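PDB 5D8N: leucine aminopeptidase A1, chloroplastic from Solanum lycopersicum, which catalyses the removal of N-terminal amino acids, preferably leucine, from peptides as a magnesium-dependent homohexamer and takes part in wound signalling and insect defence. Local coordinates for residues A[207-210]-A[211-215]; A[220-223]-A[224-228]; A[337-341]-A[342-346]; A[415-418]-A[419-422]. The protein carries 1 engineered substitution. One frame throughout, in Å; residues are numbered along the deposited sequence.

Interaction 1 (A[207-210]-A[211-215]); sequences EHVC and AGVIL
Ile214 N donates to Cys210 O over 2.8 Å in a nearly straight bond (165° at the hydrogen), and Val213 N reaches Val209 O at 2.9 Å, lying in the plane of that carbonyl. Two longer i to i+4 bonds precede them in the same helix. Ala211 N meets Glu207 O at 3.1 Å, and the bond from Gly212 N to His208 O is weak. The carbonyls of Val209 and Cys210 also have an aliphatic side chain laid against them. Ile214 has CG1 anti to its carbonyl carbon (chi1 -75°), which turns that branch back along the helix and brings CG1 to 3.4 Å from Cys210 O, with CD1 close behind. Val213 does the same with one methyl, its CG2 standing 3.5 Å from Val209 O. That methyl also touches Val209 CG1 at 4.2 Å, a light apolar contact on one flank of the helix. These two valines and Cys210 are buried. Helix 197-221 packs against four others here: Cys210 presses on Thr164, Val167 and Leu168 of helix 152-170, the valines face Val519, Ser520 and Val523 of helix 519-527, His208 packs against Glu341 and Ile342 of helix 327-342, and Leu215 lies on Glu235 and Ile239 of helix 229-242.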
loop_
_atom_site.group_PDB
_atom_site.type_symbol
_atom_site.label_atom_id
_atom_site.label_comp_id
_atom_site.label_asym_id
_atom_site.label_seq_id
_atom_site.Cartn_x
_atom_site.Cartn_y
_atom_site.Cartn_z
ATOM N N GLU A 207 -17.273 -35.503 -29.092
ATOM C CA GLU A 207 -15.852 -35.810 -29.158
ATOM C C GLU A 207 -15.089 -34.746 -29.947
ATOM O O GLU A 207 -13.977 -34.405 -29.567
ATOM C CB GLU A 207 -15.576 -37.214 -29.719
ATOM C CG GLU A 207 -16.018 -38.324 -28.785
ATOM C CD GLU A 207 -15.964 -39.709 -29.421
ATOM O OE1 GLU A 207 -16.418 -39.847 -30.569
ATOM O OE2 GLU A 207 -15.453 -40.657 -28.790
ATOM N N HIS A 208 -15.671 -34.256 -31.037
ATOM C CA HIS A 208 -15.014 -33.244 -31.846
ATOM C C HIS A 208 -14.855 -31.955 -31.036
ATOM O O HIS A 208 -13.803 -31.310 -31.075
ATOM C CB HIS A 208 -15.814 -32.944 -33.120
ATOM C CG HIS A 208 -15.928 -34.108 -34.048
ATOM N ND1 HIS A 208 -14.965 -35.090 -34.124
ATOM C CD2 HIS A 208 -16.824 -34.381 -35.030
ATOM C CE1 HIS A 208 -15.274 -35.936 -35.089
ATOM N NE2 HIS A 208 -16.416 -35.547 -35.625
ATOM N N VAL A 209 -15.910 -31.581 -30.325
ATOM C CA VAL A 209 -15.854 -30.390 -29.508
ATOM C C VAL A 209 -14.787 -30.573 -28.419
ATOM O O VAL A 209 -13.981 -29.676 -28.198
ATOM C CB VAL A 209 -17.241 -30.074 -28.916
ATOM C CG1 VAL A 209 -17.134 -28.955 -27.896
ATOM C CG2 VAL A 209 -18.186 -29.660 -30.020
ATOM N N CYS A 210 -14.804 -31.708 -27.713
ATOM C CA CYS A 210 -13.823 -31.965 -26.656
ATOM C C CYS A 210 -12.398 -31.819 -27.163
ATOM O O CYS A 210 -11.534 -31.340 -26.440
ATOM C CB CYS A 210 -13.995 -33.342 -26.012
ATOM S SG CYS A 210 -15.509 -33.510 -25.010
ATOM N N ALA A 211 -12.116 -32.277 -28.378
ATOM C CA ALA A 211 -10.749 -32.185 -28.867
ATOM C C ALA A 211 -10.338 -30.722 -29.019
ATOM O O ALA A 211 -9.181 -30.355 -28.783
ATOM C CB ALA A 211 -10.584 -32.957 -30.179
ATOM N N GLY A 212 -11.292 -29.877 -29.390
ATOM C CA GLY A 212 -11.078 -28.439 -29.360
ATOM C C GLY A 212 -10.901 -27.865 -27.963
ATOM O O GLY A 212 -10.034 -27.050 -27.737
ATOM N N VAL A 213 -11.713 -28.296 -27.008
ATOM C CA VAL A 213 -11.588 -27.830 -25.634
ATOM C C VAL A 213 -10.211 -28.190 -25.060
ATOM O O VAL A 213 -9.537 -27.373 -24.430
ATOM C CB VAL A 213 -12.695 -28.421 -24.762
ATOM C CG1 VAL A 213 -12.464 -28.081 -23.299
ATOM C CG2 VAL A 213 -14.062 -27.888 -25.193
ATOM N N ILE A 214 -9.786 -29.415 -25.317
ATOM C CA ILE A 214 -8.504 -29.916 -24.830
ATOM C C ILE A 214 -7.308 -29.204 -25.455
ATOM O O ILE A 214 -6.396 -28.808 -24.739
ATOM C CB ILE A 214 -8.410 -31.435 -25.019
ATOM C CG1 ILE A 214 -9.290 -32.091 -23.956
ATOM C CG2 ILE A 214 -6.961 -31.917 -24.880
ATOM C CD1 ILE A 214 -9.524 -33.571 -24.195
ATOM N N LEU A 215 -7.385 -28.892 -26.742
ATOM C CA LEU A 215 -6.384 -28.042 -27.353
ATOM C C LEU A 215 -6.326 -26.675 -26.656
ATOM O O LEU A 215 -5.236 -26.156 -26.386
ATOM C CB LEU A 215 -6.672 -27.851 -28.857
ATOM C CG LEU A 215 -5.784 -26.838 -29.580
ATOM C CD1 LEU A 215 -4.330 -27.272 -29.507
ATOM C CD2 LEU A 215 -6.210 -26.674 -31.022
#

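Interaction 2 (A[220-223]-A[224-228]); sequences VNAP and ANIVT. With MG (magnesium ion), chain H.
Pro223 O takes two backbone N-H groups, from Ile226 N and from Val227 N, each at 2.9 Å. Val227 N comes in nearly end-on to the carbonyl, whereas Ile226 N sits well above its plane. The bond from Ile226 N closes a type I beta turn through Ala224 and Asn225; that from Val227 N spans one residue more. The turn is tightly filled. Asn225 has CG between its backbone N and carbonyl carbon (chi1 63°), which brings OD1 to the CB-CG edge of the proline ring, only 3.1 Å from Pro223 CG. The same ring carbon meets Ile226 CG1 at 3.7 Å. Beside it, Ala222 CB rests on Val227 CG2 at 3.5 Å. With an alanine in place of Pro223, the loss of CG and CD would probably leave Ile226 CG1 without the ring it packs on, open a gap beside Asn225 OD1 and make the backbone before the turn less restricted. Asn225 ND2 is held by Leu17 O and by Ile370 O of the second subunit.

The other side is watery. Magnesium binds Val220 O at 2.3 Å and Ala222 O at 2.1 Å in adjacent positions, and four waters complete its six ligands. This ion is distinct from the catalytic pair, although the side chain of Ala224 is about 6 Å from that of Asp325, a ligand of one of those two ions. The arrangement is a helix C-terminus where one carbonyl of the last turn and one just beyond it hold a hydrated cation, followed by a proline-led turn, after which Thr228 N-caps helix 229-242.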
loop_
_atom_site.group_PDB
_atom_site.type_symbol
_atom_site.label_atom_id
_atom_site.label_comp_id
_atom_site.label_asym_id
_atom_site.label_seq_id
_atom_site.Cartn_x
_atom_site.Cartn_y
_atom_site.Cartn_z
ATOM N N VAL A 220 -3.252 -22.872 -23.073
ATOM C CA VAL A 220 -3.225 -22.009 -21.903
ATOM C C VAL A 220 -2.304 -22.584 -20.829
ATOM O O VAL A 220 -1.578 -21.847 -20.212
ATOM C CB VAL A 220 -4.648 -21.795 -21.340
ATOM C CG1 VAL A 220 -4.612 -20.941 -20.082
ATOM C CG2 VAL A 220 -5.539 -21.122 -22.378
ATOM N N ASN A 221 -2.439 -23.857 -20.484
ATOM C CA ASN A 221 -1.546 -24.450 -19.517
ATOM C C ASN A 221 -0.080 -24.184 -19.834
ATOM O O ASN A 221 0.739 -24.123 -18.933
ATOM C CB ASN A 221 -1.762 -25.962 -19.458
ATOM C CG ASN A 221 -2.990 -26.362 -18.677
ATOM O OD1 ASN A 221 -3.592 -25.579 -17.957
ATOM N ND2 ASN A 221 -3.409 -27.595 -18.873
ATOM N N ALA A 222 0.304 -24.284 -21.101
ATOM C CA ALA A 222 1.695 -24.156 -21.465
ATOM C C ALA A 222 2.147 -22.743 -21.104
ATOM O O ALA A 222 1.433 -21.767 -21.343
ATOM C CB ALA A 222 1.867 -24.419 -22.949
ATOM N N PRO A 223 3.364 -22.620 -20.571
ATOM C CA PRO A 223 3.917 -21.315 -20.247
ATOM C C PRO A 223 4.437 -20.596 -21.485
ATOM O O PRO A 223 4.630 -21.196 -22.560
ATOM C CB PRO A 223 5.057 -21.683 -19.311
ATOM C CG PRO A 223 5.579 -22.957 -19.916
ATOM C CD PRO A 223 4.357 -23.687 -20.378
ATOM N N ALA A 224 4.667 -19.304 -21.310
ATOM C CA ALA A 224 5.070 -18.423 -22.398
ATOM C C ALA A 224 6.417 -18.766 -23.029
ATOM O O ALA A 224 6.676 -18.354 -24.159
ATOM C CB ALA A 224 5.066 -16.989 -21.917
ATOM N N ASN A 225 7.293 -19.465 -22.309
ATOM C CA ASN A 225 8.577 -19.899 -22.872
ATOM C C ASN A 225 8.417 -21.106 -23.789
ATOM O O ASN A 225 9.316 -21.453 -24.537
ATOM C CB ASN A 225 9.650 -20.125 -21.791
ATOM C CG ASN A 225 9.315 -21.225 -20.809
ATOM O OD1 ASN A 225 8.208 -21.312 -20.290
ATOM N ND2 ASN A 225 10.295 -22.067 -20.530
ATOM N N ILE A 226 7.230 -21.688 -23.803
ATOM C CA ILE A 226 6.911 -22.814 -24.681
ATOM C C ILE A 226 5.915 -22.390 -25.769
ATOM O O ILE A 226 6.156 -22.583 -26.952
ATOM C CB ILE A 226 6.262 -23.954 -23.845
ATOM C CG1 ILE A 226 7.238 -24.508 -22.813
ATOM C CG2 ILE A 226 5.726 -25.068 -24.738
ATOM C CD1 ILE A 226 8.427 -25.262 -23.372
ATOM N N VAL A 227 4.783 -21.804 -25.388
ATOM C CA VAL A 227 3.870 -21.230 -26.374
ATOM C C VAL A 227 4.160 -19.750 -26.592
ATOM O O VAL A 227 3.665 -18.891 -25.855
ATOM C CB VAL A 227 2.388 -21.483 -26.021
ATOM C CG1 VAL A 227 1.450 -20.746 -26.982
ATOM C CG2 VAL A 227 2.081 -22.974 -26.136
ATOM N N THR A 228 5.108 -19.515 -27.487
ATOM C CA THR A 228 5.440 -18.212 -28.018
ATOM C C THR A 228 4.500 -17.883 -29.162
ATOM O O THR A 228 3.693 -18.712 -29.546
ATOM C CB THR A 228 6.859 -18.249 -28.589
ATOM O OG1 THR A 228 6.923 -19.260 -29.593
ATOM C CG2 THR A 228 7.875 -18.582 -27.490
HETATM MG MG MG H . 0.110 -20.370 -20.510
HETATM O O HOH W 1 0.297 -20.479 -18.322
HETATM O O HOH W 2 1.451 -18.655 -20.771
HETATM O O HOH W 3 -0.287 -20.043 -22.750
HETATM O O HOH W 4 -1.392 -18.827 -20.358
#

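Interaction 3 (A[337-341]-A[342-346]); sequences KALGE and IRPSR
Leu339 lays its CD2 methyl against the ring of Pro344, 3.9 Å from CG, the two side chains crossing at about a right angle. Their meeting follows from the way helix 327-342 ends. Arg343 takes a left-handed backbone conformation (phi 54°) while its N still donates to Leu339 O at 2.8 Å, and the chain then brings the proline ring against the leucine. One residue earlier, Ile342 N bonds to Ala338 O at 3.0 Å. The side chain of Ile342 covers that same oxygen: with CG1 anti to the carbonyl carbon, it brings CG1 to 3.3 Å from Ala338 O and lets CD1 graze Ala338 CB at 4.3 Å. A serine here would likely uncover the Ala338 carbonyl and open a gap toward Tyr205 and Val523, which pack on the isoleucine from neighbouring helices.

On another side of the turn the contact is polar. Arg343 CG passes 3.4 Å from Gly340 O, and a water bridges the two residues, donating to Gly340 O and accepting from NH1 at 2.7 Å in the plane of the guanidinium. Glu341 OE2 is bonded to Tyr243 OH. The helix end thus sets apolar contacts on one side against a polar side, where the arginine's charge is met by a salt bridge from NH1 to Asp245 and water links it to the Gly340 carbonyl.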
loop_
_atom_site.group_PDB
_atom_site.type_symbol
_atom_site.label_atom_id
_atom_site.label_comp_id
_atom_site.label_asym_id
_atom_site.label_seq_id
_atom_site.Cartn_x
_atom_site.Cartn_y
_atom_site.Cartn_z
ATOM N N LYS A 337 -10.406 -26.124 -34.412
ATOM C CA LYS A 337 -10.165 -27.544 -34.318
ATOM C C LYS A 337 -11.457 -28.359 -34.326
ATOM O O LYS A 337 -11.597 -29.334 -35.069
ATOM C CB LYS A 337 -9.312 -27.817 -33.083
ATOM C CG LYS A 337 -9.120 -29.282 -32.728
ATOM C CD LYS A 337 -8.192 -29.969 -33.687
ATOM C CE LYS A 337 -7.875 -31.376 -33.194
ATOM N NZ LYS A 337 -7.233 -32.136 -34.318
ATOM N N ALA A 338 -12.431 -27.934 -33.533
ATOM C CA ALA A 338 -13.726 -28.580 -33.542
ATOM C C ALA A 338 -14.402 -28.486 -34.922
ATOM O O ALA A 338 -14.899 -29.479 -35.456
ATOM C CB ALA A 338 -14.618 -28.003 -32.449
ATOM N N LEU A 339 -14.456 -27.278 -35.468
ATOM C CA LEU A 339 -15.217 -27.038 -36.671
ATOM C C LEU A 339 -14.574 -27.727 -37.859
ATOM O O LEU A 339 -15.243 -28.139 -38.799
ATOM C CB LEU A 339 -15.365 -25.546 -36.892
ATOM C CG LEU A 339 -16.313 -24.892 -35.868
ATOM C CD1 LEU A 339 -16.216 -23.375 -35.944
ATOM C CD2 LEU A 339 -17.762 -25.317 -36.087
ATOM N N GLY A 340 -13.265 -27.889 -37.814
ATOM C CA GLY A 340 -12.589 -28.609 -38.876
ATOM C C GLY A 340 -13.096 -30.034 -39.024
ATOM O O GLY A 340 -13.267 -30.499 -40.161
ATOM N N GLU A 341 -13.407 -30.682 -37.896
ATOM C CA GLU A 341 -14.003 -32.000 -37.895
ATOM C C GLU A 341 -15.482 -31.956 -38.243
ATOM O O GLU A 341 -15.995 -32.857 -38.892
ATOM C CB GLU A 341 -13.858 -32.682 -36.528
ATOM C CG GLU A 341 -12.427 -32.975 -36.126
ATOM C CD GLU A 341 -11.927 -34.312 -36.642
ATOM O OE1 GLU A 341 -12.594 -34.924 -37.503
ATOM O OE2 GLU A 341 -10.766 -34.628 -36.335
ATOM N N ILE A 342 -16.220 -31.037 -37.624
ATOM C CA ILE A 342 -17.675 -31.029 -37.736
ATOM C C ILE A 342 -18.131 -30.617 -39.132
ATOM O O ILE A 342 -19.132 -31.133 -39.647
ATOM C CB ILE A 342 -18.295 -30.085 -36.699
ATOM C CG1 ILE A 342 -18.041 -30.610 -35.276
ATOM C CG2 ILE A 342 -19.788 -29.931 -36.958
ATOM C CD1 ILE A 342 -18.223 -29.564 -34.198
ATOM N N ARG A 343 -17.349 -29.760 -39.783
ATOM C CA ARG A 343 -17.578 -29.377 -41.196
ATOM C C ARG A 343 -18.966 -28.853 -41.472
ATOM O O ARG A 343 -19.597 -29.279 -42.418
ATOM C CB ARG A 343 -17.383 -30.550 -42.158
ATOM C CG ARG A 343 -15.984 -31.103 -42.187
ATOM C CD ARG A 343 -15.975 -32.369 -43.033
ATOM N NE ARG A 343 -16.021 -32.062 -44.468
ATOM C CZ ARG A 343 -14.951 -31.935 -45.253
ATOM N NH1 ARG A 343 -13.721 -32.007 -44.748
ATOM N NH2 ARG A 343 -15.109 -31.559 -46.521
ATOM N N PRO A 344 -19.386 -27.801 -40.774
ATOM C CA PRO A 344 -20.696 -27.259 -41.119
ATOM C C PRO A 344 -20.720 -26.582 -42.484
ATOM O O PRO A 344 -19.783 -25.893 -42.876
ATOM C CB PRO A 344 -20.949 -26.238 -40.018
ATOM C CG PRO A 344 -19.582 -25.854 -39.546
ATOM C CD PRO A 344 -18.756 -27.103 -39.645
ATOM N N SER A 345 -21.840 -26.714 -43.182
ATOM C CA SER A 345 -22.071 -25.976 -44.416
ATOM C C SER A 345 -22.771 -24.678 -44.038
ATOM O O SER A 345 -23.135 -24.462 -42.875
ATOM C CB SER A 345 -22.928 -26.803 -45.388
ATOM O OG SER A 345 -24.194 -27.071 -44.798
ATOM N N ARG A 346 -22.957 -23.811 -45.023
ATOM C CA ARG A 346 -23.724 -22.576 -44.842
ATOM C C ARG A 346 -23.006 -21.528 -43.985
ATOM O O ARG A 346 -23.574 -20.469 -43.728
ATOM C CB ARG A 346 -25.136 -22.853 -44.296
ATOM C CG ARG A 346 -25.996 -23.749 -45.182
ATOM C CD ARG A 346 -27.199 -24.325 -44.427
ATOM N NE ARG A 346 -27.815 -23.387 -43.484
ATOM C CZ ARG A 346 -27.975 -23.606 -42.180
ATOM N NH1 ARG A 346 -27.591 -24.750 -41.622
ATOM N NH2 ARG A 346 -28.517 -22.664 -41.419
HETATM O O HOH W 5 -12.778 -32.344 -42.197
#

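Interaction 4 (A[415-418]-A[419-422]); sequences GAIM and VALG
Leu421 leans on Ile417, one turn back in the short helix 416-421. Its CB lies 3.6 Å from Ile417 O, the oxygen that also accepts Leu421 N at 2.8 Å, and CG is still near that oxygen at 4.1 Å. With CG anti to the carbonyl carbon (chi1 -67°), the chain runs back along the helix, where CD1 meets Ile417 CD1 at 3.8 Å and lies a little farther from CG1. The isoleucine answers by turning CG1 anti to its own backbone N, which carries its end toward the leucine; the two side chains meet obliquely.

On the other flank, Val419 sets CB 3.4 Å from Ala416 O, while its N bonds to Gly415 O. Ala420 N completes the regular pattern with Ala416 O. The last bond, from Gly422 N to Met418 O at 2.8 Å, is noticeably bent, 135° at the hydrogen, because the chain is leaving the helix; Gly422 has a positive phi of 81°, a conformation that suits glycine. Met418 CB and CG both lie 4.1 Å from Gly422 O.

Against the third subunit, Ala416 and Val419 pack on their exchanged counterparts and Ala420 on Ala420, a reciprocal pattern consistent with a twofold axis of the hexamer. Leu421 O accepts a hydrogen bond from Tyr459 OH of that subunit. The chemistry is thus divided: the isoleucine-leucine pair packs along one flank of the helix, with Ile417 also on Ala503, while small side chains, a terminal carbonyl and backbone hydrogen bonds from Val419 contribute to the join between subunits.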
loop_
_atom_site.group_PDB
_atom_site.type_symbol
_atom_site.label_atom_id
_atom_site.label_comp_id
_atom_site.label_asym_id
_atom_site.label_seq_id
_atom_site.Cartn_x
_atom_site.Cartn_y
_atom_site.Cartn_z
ATOM N N GLY A 415 -9.626 -7.140 -14.813
ATOM C CA GLY A 415 -9.935 -7.670 -13.477
ATOM C C GLY A 415 -11.342 -7.244 -13.069
ATOM O O GLY A 415 -11.997 -7.867 -12.234
ATOM N N ALA A 416 -11.802 -6.121 -13.608
ATOM C CA ALA A 416 -13.063 -5.551 -13.168
ATOM C C ALA A 416 -14.205 -6.541 -13.406
ATOM O O ALA A 416 -15.166 -6.606 -12.627
ATOM C CB ALA A 416 -13.339 -4.272 -13.919
ATOM N N ILE A 417 -14.153 -7.266 -14.521
ATOM C CA ILE A 417 -15.254 -8.205 -14.811
ATOM C C ILE A 417 -15.323 -9.342 -13.793
ATOM O O ILE A 417 -16.398 -9.802 -13.475
ATOM C CB ILE A 417 -15.192 -8.784 -16.242
ATOM C CG1 ILE A 417 -16.530 -9.384 -16.618
ATOM C CG2 ILE A 417 -14.104 -9.842 -16.346
ATOM C CD1 ILE A 417 -17.638 -8.352 -16.719
ATOM N N MET A 418 -14.187 -9.738 -13.227
ATOM C CA MET A 418 -14.186 -10.722 -12.145
ATOM C C MET A 418 -14.698 -10.140 -10.829
ATOM O O MET A 418 -15.397 -10.817 -10.096
ATOM C CB MET A 418 -12.807 -11.352 -11.925
ATOM C CG MET A 418 -12.312 -12.130 -13.142
ATOM S SD MET A 418 -10.624 -12.752 -12.955
ATOM C CE MET A 418 -10.854 -13.957 -11.650
ATOM N N VAL A 419 -14.449 -8.869 -10.555
ATOM C CA VAL A 419 -15.107 -8.212 -9.417
ATOM C C VAL A 419 -16.609 -8.276 -9.591
ATOM O O VAL A 419 -17.321 -8.706 -8.693
ATOM C CB VAL A 419 -14.683 -6.754 -9.257
ATOM C CG1 VAL A 419 -15.534 -6.078 -8.181
ATOM C CG2 VAL A 419 -13.209 -6.691 -8.870
ATOM N N ALA A 420 -17.058 -8.017 -10.813
ATOM C CA ALA A 420 -18.478 -7.951 -11.139
ATOM C C ALA A 420 -19.180 -9.307 -11.094
ATOM O O ALA A 420 -20.314 -9.413 -10.605
ATOM C CB ALA A 420 -18.634 -7.348 -12.523
ATOM N N LEU A 421 -18.581 -10.293 -11.766
ATOM C CA LEU A 421 -19.295 -11.521 -12.067
ATOM C C LEU A 421 -18.637 -12.745 -11.468
ATOM O O LEU A 421 -19.126 -13.847 -11.644
ATOM C CB LEU A 421 -19.444 -11.709 -13.573
ATOM C CG LEU A 421 -20.330 -10.710 -14.302
ATOM C CD1 LEU A 421 -20.291 -10.911 -15.825
ATOM C CD2 LEU A 421 -21.750 -10.862 -13.828
ATOM N N GLY A 422 -17.545 -12.535 -10.746
ATOM C CA GLY A 422 -16.876 -13.616 -10.075
ATOM C C GLY A 422 -15.981 -14.411 -11.002
ATOM O O GLY A 422 -15.816 -14.074 -12.159
#

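In the fold
Interactions 1 and 2 share helix 197-221, the first in its middle and the second at its C-terminal end, with centres 19 Å apart. Interactions 1 and 3 touch where helices 197-221 and 327-342 pack together; neither interaction 2 nor interaction 4 touches interaction 3. Burial is greatest in interaction 2, while interaction 3 reaches solvent through an exposed arginine. The chemistry follows place: mid-helix bonds and aliphatic packing in interaction 1, a metal-bearing turn in interaction 2, a hydrated, charged helix end in interaction 3, and in interaction 4 a short helix that meets its copy in another subunit through small side chains. Interactions 2 and 4 both meet other subunits, whereas 1 and 3 stay within one chain.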